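Local coordinates for protein aftrax (Archaeoglobus fulgidus, PDB 3ZC0) that forms part of the archaeal C3PO assembly, a translin/TRAX-type hydrolase that binds and cleaves duplex RNA, with magnesium bound to this subunit, at residues A39-G44 against A89-I94; F111-A116 against S164-K169. The protein carries 1 engineered substitution. All coordinates share one frame; numbering follows the deposited sequence.

Contact 1 (A39-G44 against A89-I94); sequences ALIHAG and AFKNAI
His42 faces two ways: its imidazole leans obliquely on the Phe90 ring, while its NE2 is hydrogen-bonded to Glu121, a ligand of the bound magnesium ion. The aromatic pair is skewed, its planes at 34° and its centroids 5.2 Å apart. Phe90 CZ does the touching, 3.8 Å from His42 CE1 and equally close to NE2, so the far corner of the phenyl ring meets the outer end of the imidazole. Around the metal His42 is therefore a second-shell residue, hydrogen-bonded to the metal ligand Glu121 and flanked by Phe90. The Phe90 side chain also passes about 5 Å, at nearest atoms, from that of Glu86, the other glutamate at the magnesium.

Segment 39-44 takes in the last turn of helix 6-42, which belongs to a predicted coiled coil, and the two residues after it. Gly44, with positive phi, is the C-prime residue of the Schellman motif that closes the helix: Lys45 N reaches back to Leu40 O and Gly44 N to Ile41 O. One turn before this stop, Ile41 points into helix 73-94. Its CG1 stands anti to the carbonyl carbon (chi1 -65°) and the chain runs on extended, laying CD1 alongside the Phe90 ring, 3.6 Å from CE2. The isoleucine and the phenylalanine run antiparallel, each lying along the other. The other branch, CG2, meets Ile94 CD1 tip to tip at 3.5 Å, and Lys91 CG adds a looser apolar touch to Ile41 CD1 at 4.2 Å. Ile41 thus rests on residues one turn apart on helix 73-94. Met153 of the second subunit also packs against His42, and within the chain Ala49 of helix 46-64 borders Ile41.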
loop_
_atom_site.group_PDB
_atom_site.type_symbol
_atom_site.label_atom_id
_atom_site.label_comp_id
_atom_site.label_asym_id
_atom_site.label_seq_id
_atom_site.Cartn_x
_atom_site.Cartn_y
_atom_site.Cartn_z
ATOM N N ALA E 39 24.453 -2.441 -19.033
ATOM C CA ALA E 39 25.420 -1.872 -18.104
ATOM C C ALA E 39 26.772 -1.732 -18.767
ATOM O O ALA E 39 27.427 -0.698 -18.653
ATOM C CB ALA E 39 25.558 -2.758 -16.872
ATOM N N LEU E 40 27.171 -2.795 -19.457
ATOM C CA LEU E 40 28.486 -2.886 -20.069
ATOM C C LEU E 40 28.663 -1.809 -21.119
ATOM O O LEU E 40 29.711 -1.160 -21.180
ATOM C CB LEU E 40 28.706 -4.275 -20.670
ATOM C CG LEU E 40 29.107 -5.296 -19.619
ATOM C CD1 LEU E 40 28.985 -6.694 -20.178
ATOM C CD2 LEU E 40 30.523 -5.014 -19.145
ATOM N N ILE E 41 27.636 -1.612 -21.940
ATOM C CA ILE E 41 27.715 -0.550 -22.932
ATOM C C ILE E 41 27.953 0.784 -22.248
ATOM O O ILE E 41 28.808 1.567 -22.657
ATOM C CB ILE E 41 26.438 -0.424 -23.729
ATOM C CG1 ILE E 41 26.214 -1.689 -24.564
ATOM C CG2 ILE E 41 26.510 0.835 -24.576
ATOM C CD1 ILE E 41 24.958 -1.644 -25.412
ATOM N N HIS E 42 27.202 1.042 -21.188
ATOM C CA HIS E 42 27.443 2.279 -20.443
ATOM C C HIS E 42 28.864 2.383 -19.842
ATOM O O HIS E 42 29.424 3.472 -19.721
ATOM C CB HIS E 42 26.377 2.481 -19.365
ATOM C CG HIS E 42 25.052 2.924 -19.902
ATOM N ND1 HIS E 42 24.904 4.047 -20.692
ATOM C CD2 HIS E 42 23.814 2.402 -19.755
ATOM C CE1 HIS E 42 23.632 4.186 -21.017
ATOM N NE2 HIS E 42 22.947 3.206 -20.456
ATOM N N ALA E 43 29.454 1.253 -19.472
ATOM C CA ALA E 43 30.798 1.262 -18.913
ATOM C C ALA E 43 31.846 1.322 -20.018
ATOM O O ALA E 43 33.038 1.108 -19.763
ATOM C CB ALA E 43 31.022 0.052 -18.045
ATOM N N GLY E 44 31.398 1.608 -21.240
ATOM C CA GLY E 44 32.286 1.677 -22.387
ATOM C C GLY E 44 33.018 0.387 -22.748
ATOM O O GLY E 44 34.063 0.423 -23.397
ATOM N N ALA E 89 16.882 -3.199 -28.498
ATOM C CA ALA E 89 16.546 -1.857 -28.967
ATOM C C ALA E 89 17.670 -0.862 -28.675
ATOM O O ALA E 89 18.084 -0.110 -29.558
ATOM C CB ALA E 89 15.246 -1.389 -28.349
ATOM N N PHE E 90 18.179 -0.894 -27.446
ATOM C CA PHE E 90 19.259 -0.014 -27.051
ATOM C C PHE E 90 20.497 -0.201 -27.942
ATOM O O PHE E 90 20.954 0.770 -28.595
ATOM C CB PHE E 90 19.593 -0.220 -25.576
ATOM C CG PHE E 90 20.728 0.641 -25.081
ATOM C CD1 PHE E 90 20.675 2.013 -25.217
ATOM C CD2 PHE E 90 21.837 0.074 -24.472
ATOM C CE1 PHE E 90 21.713 2.811 -24.767
ATOM C CE2 PHE E 90 22.869 0.862 -24.010
ATOM C CZ PHE E 90 22.813 2.236 -24.159
ATOM N N LYS E 91 21.013 -1.438 -27.996
ATOM C CA LYS E 91 22.192 -1.730 -28.834
ATOM C C LYS E 91 21.987 -1.233 -30.251
ATOM O O LYS E 91 22.861 -0.577 -30.809
ATOM C CB LYS E 91 22.532 -3.225 -28.864
ATOM C CG LYS E 91 24.026 -3.549 -29.044
ATOM C CD LYS E 91 24.542 -3.305 -30.470
ATOM C CE LYS E 91 25.949 -3.907 -30.724
ATOM N NZ LYS E 91 27.078 -3.351 -29.890
ATOM N N ASN E 92 20.827 -1.543 -30.822
ATOM C CA ASN E 92 20.481 -1.075 -32.157
ATOM C C ASN E 92 20.610 0.436 -32.301
ATOM O O ASN E 92 21.258 0.922 -33.238
ATOM C CB ASN E 92 19.073 -1.524 -32.550
ATOM C CG ASN E 92 19.016 -3.004 -32.890
ATOM O OD1 ASN E 92 20.050 -3.666 -33.017
ATOM N ND2 ASN E 92 17.811 -3.528 -33.047
ATOM N N ALA E 93 20.017 1.174 -31.366
ATOM C CA ALA E 93 20.022 2.626 -31.455
ATOM C C ALA E 93 21.442 3.212 -31.381
ATOM O O ALA E 93 21.833 4.052 -32.206
ATOM C CB ALA E 93 19.121 3.233 -30.382
ATOM N N ILE E 94 22.233 2.777 -30.408
ATOM C CA ILE E 94 23.563 3.361 -30.312
ATOM C C ILE E 94 24.451 2.885 -31.459
ATOM O O ILE E 94 25.533 3.430 -31.675
ATOM C CB ILE E 94 24.251 3.049 -28.974
ATOM C CG1 ILE E 94 24.629 1.578 -28.923
ATOM C CG2 ILE E 94 23.358 3.438 -27.812
ATOM C CD1 ILE E 94 25.615 1.279 -27.886
#

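Contact 2 (F111-A116 against S164-K169); sequences FLNGFA and SGLRKK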
loop_
_atom_site.group_PDB
_atom_site.type_symbol
_atom_site.label_atom_id
_atom_site.label_comp_id
_atom_site.label_asym_id
_atom_site.label_seq_id
_atom_site.Cartn_x
_atom_site.Cartn_y
_atom_site.Cartn_z
ATOM N N PHE E 111 7.426 -6.236 -26.079
ATOM C CA PHE E 111 8.086 -5.532 -27.161
ATOM C C PHE E 111 7.935 -4.059 -26.858
ATOM O O PHE E 111 8.924 -3.331 -26.689
ATOM C CB PHE E 111 7.349 -5.883 -28.456
ATOM C CG PHE E 111 7.990 -5.354 -29.702
ATOM C CD1 PHE E 111 9.101 -5.985 -30.240
ATOM C CD2 PHE E 111 7.455 -4.255 -30.362
ATOM C CE1 PHE E 111 9.693 -5.520 -31.390
ATOM C CE2 PHE E 111 8.043 -3.775 -31.509
ATOM C CZ PHE E 111 9.168 -4.409 -32.025
ATOM N N LEU E 112 6.673 -3.637 -26.762
ATOM C CA LEU E 112 6.325 -2.238 -26.499
ATOM C C LEU E 112 6.999 -1.688 -25.228
ATOM O O LEU E 112 7.618 -0.600 -25.246
ATOM C CB LEU E 112 4.799 -2.084 -26.414
ATOM C CG LEU E 112 4.025 -1.795 -27.704
ATOM C CD1 LEU E 112 4.679 -2.427 -28.918
ATOM C CD2 LEU E 112 2.598 -2.277 -27.558
ATOM N N ASN E 113 6.884 -2.454 -24.141
ATOM C CA ASN E 113 7.496 -2.114 -22.861
ATOM C C ASN E 113 9.018 -2.067 -22.950
ATOM O O ASN E 113 9.648 -1.201 -22.352
ATOM C CB ASN E 113 7.101 -3.120 -21.775
ATOM C CG ASN E 113 5.781 -2.792 -21.111
ATOM O OD1 ASN E 113 5.234 -1.700 -21.277
ATOM N ND2 ASN E 113 5.269 -3.739 -20.330
ATOM N N GLY E 114 9.606 -3.017 -23.674
ATOM C CA GLY E 114 11.044 -3.038 -23.864
ATOM C C GLY E 114 11.551 -1.773 -24.527
ATOM O O GLY E 114 12.559 -1.198 -24.091
ATOM N N PHE E 115 10.864 -1.325 -25.577
ATOM C CA PHE E 115 11.308 -0.116 -26.272
ATOM C C PHE E 115 11.147 1.115 -25.390
ATOM O O PHE E 115 12.086 1.962 -25.279
ATOM C CB PHE E 115 10.578 0.058 -27.605
ATOM C CG PHE E 115 11.216 -0.700 -28.744
ATOM C CD1 PHE E 115 10.880 -2.027 -28.997
ATOM C CD2 PHE E 115 12.157 -0.090 -29.555
ATOM C CE1 PHE E 115 11.464 -2.722 -30.033
ATOM C CE2 PHE E 115 12.743 -0.775 -30.596
ATOM C CZ PHE E 115 12.397 -2.097 -30.832
ATOM N N ALA E 116 9.972 1.206 -24.752
ATOM C CA ALA E 116 9.729 2.304 -23.806
ATOM C C ALA E 116 10.841 2.368 -22.749
ATOM O O ALA E 116 11.402 3.432 -22.483
ATOM C CB ALA E 116 8.354 2.189 -23.149
ATOM N N SER E 164 -0.375 -3.593 -20.315
ATOM C CA SER E 164 0.163 -3.489 -18.942
ATOM C C SER E 164 0.886 -2.182 -18.597
ATOM O O SER E 164 0.273 -1.116 -18.507
ATOM C CB SER E 164 1.050 -4.690 -18.587
ATOM O OG SER E 164 2.335 -4.583 -19.177
ATOM N N GLY E 165 2.192 -2.265 -18.395
ATOM C CA GLY E 165 2.926 -1.125 -17.881
ATOM C C GLY E 165 3.114 0.089 -18.782
ATOM O O GLY E 165 3.589 1.125 -18.312
ATOM N N LEU E 166 2.738 -0.026 -20.054
ATOM C CA LEU E 166 3.090 0.967 -21.070
ATOM C C LEU E 166 2.873 2.438 -20.677
ATOM O O LEU E 166 3.797 3.226 -20.749
ATOM C CB LEU E 166 2.354 0.684 -22.371
ATOM C CG LEU E 166 3.127 0.734 -23.684
ATOM C CD1 LEU E 166 2.229 1.273 -24.771
ATOM C CD2 LEU E 166 4.359 1.567 -23.560
ATOM N N ARG E 167 1.664 2.809 -20.271
ATOM C CA ARG E 167 1.371 4.212 -19.963
ATOM C C ARG E 167 2.357 4.822 -18.961
ATOM O O ARG E 167 2.924 5.903 -19.206
ATOM C CB ARG E 167 -0.064 4.363 -19.456
ATOM C CG ARG E 167 -0.947 5.226 -20.340
ATOM C CD ARG E 167 -0.525 6.687 -20.256
ATOM N NE ARG E 167 -1.298 7.528 -21.163
ATOM C CZ ARG E 167 -0.776 8.487 -21.921
ATOM N NH1 ARG E 167 0.530 8.735 -21.884
ATOM N NH2 ARG E 167 -1.563 9.198 -22.718
ATOM N N LYS E 168 2.572 4.121 -17.846
ATOM C CA LYS E 168 3.527 4.586 -16.840
ATOM C C LYS E 168 4.925 4.717 -17.442
ATOM O O LYS E 168 5.589 5.748 -17.263
ATOM C CB LYS E 168 3.549 3.683 -15.597
ATOM N N LYS E 169 5.360 3.695 -18.177
ATOM C CA LYS E 169 6.701 3.701 -18.765
ATOM C C LYS E 169 6.875 4.883 -19.688
ATOM O O LYS E 169 7.893 5.567 -19.632
ATOM C CB LYS E 169 7.010 2.407 -19.525
ATOM C CG LYS E 169 6.998 1.140 -18.664
ATOM C CD LYS E 169 8.241 0.282 -18.912
ATOM C CE LYS E 169 8.226 -0.950 -18.005
ATOM N NZ LYS E 169 6.955 -1.755 -18.152
#
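Two helices of the all-helical translin fold meet here, helix 108-132, which carries the magnesium ligand Glu121, and the beginning of helix 166-187, with Ala116 and Asn113 of the first facing Leu166 and Lys169 of the second. The backbones come close, Asn113 CA lying 5.7 Å from Leu166 CA and Ala116 CA 6.0 Å from Lys169 CA. The small methyl of Ala116 is consistent with the second approach: its CB touches Lys169 CB at 3.9 Å and Leu166 CD2 at 4.1 Å. One turn earlier Leu112 CB approaches Leu166 CG at 4.3 Å and extends the apolar strip.

Beside that strip the contact turns polar. Lys169 leaves its helix with CG anti to the carbonyl carbon (chi1 -62°), and bends at chi2 and chi4 carry it across the Asn113 side chain at about a right angle, until NZ stands 3.3 Å from Asn113 CG. The Asn113 amide also lies near Ser164 OG and the backbone N of Leu166. Gln82 of helix 73-94 touches both Asn113 and Lys169. Exchanging Asn113 for an alanine would probably leave the Lys169 ammonium, Ser164 OG and Leu166 N without their amide neighbour and let the lysine end move more. The contact's nearest atom is about 6 Å from the bound RNA. A neutral amide brings no opposite charge, so Asn113 probably leaves the Lys169 ammonium largely uncompensated.

From the N terminus, the chain runs along helix 6-42, turns back through helix 46-64 and returns in helix 73-94, whose last turns close the first loop at contact 1. Only then does contact 2 open, on helix 108-132, and it closes across helix 135-153 and the following loop at the start of helix 166-187. The two are in series, neither nested nor crossed, with centres 19 Å apart. They join directly where helices 73-94 and 108-132 pack, Ala89 CB lying 3.4 Å from Phe115 CE2. This same pair of helices supplies Glu86 and Glu121 to the magnesium, with contact 1 tying on the first helix and contact 2 the last.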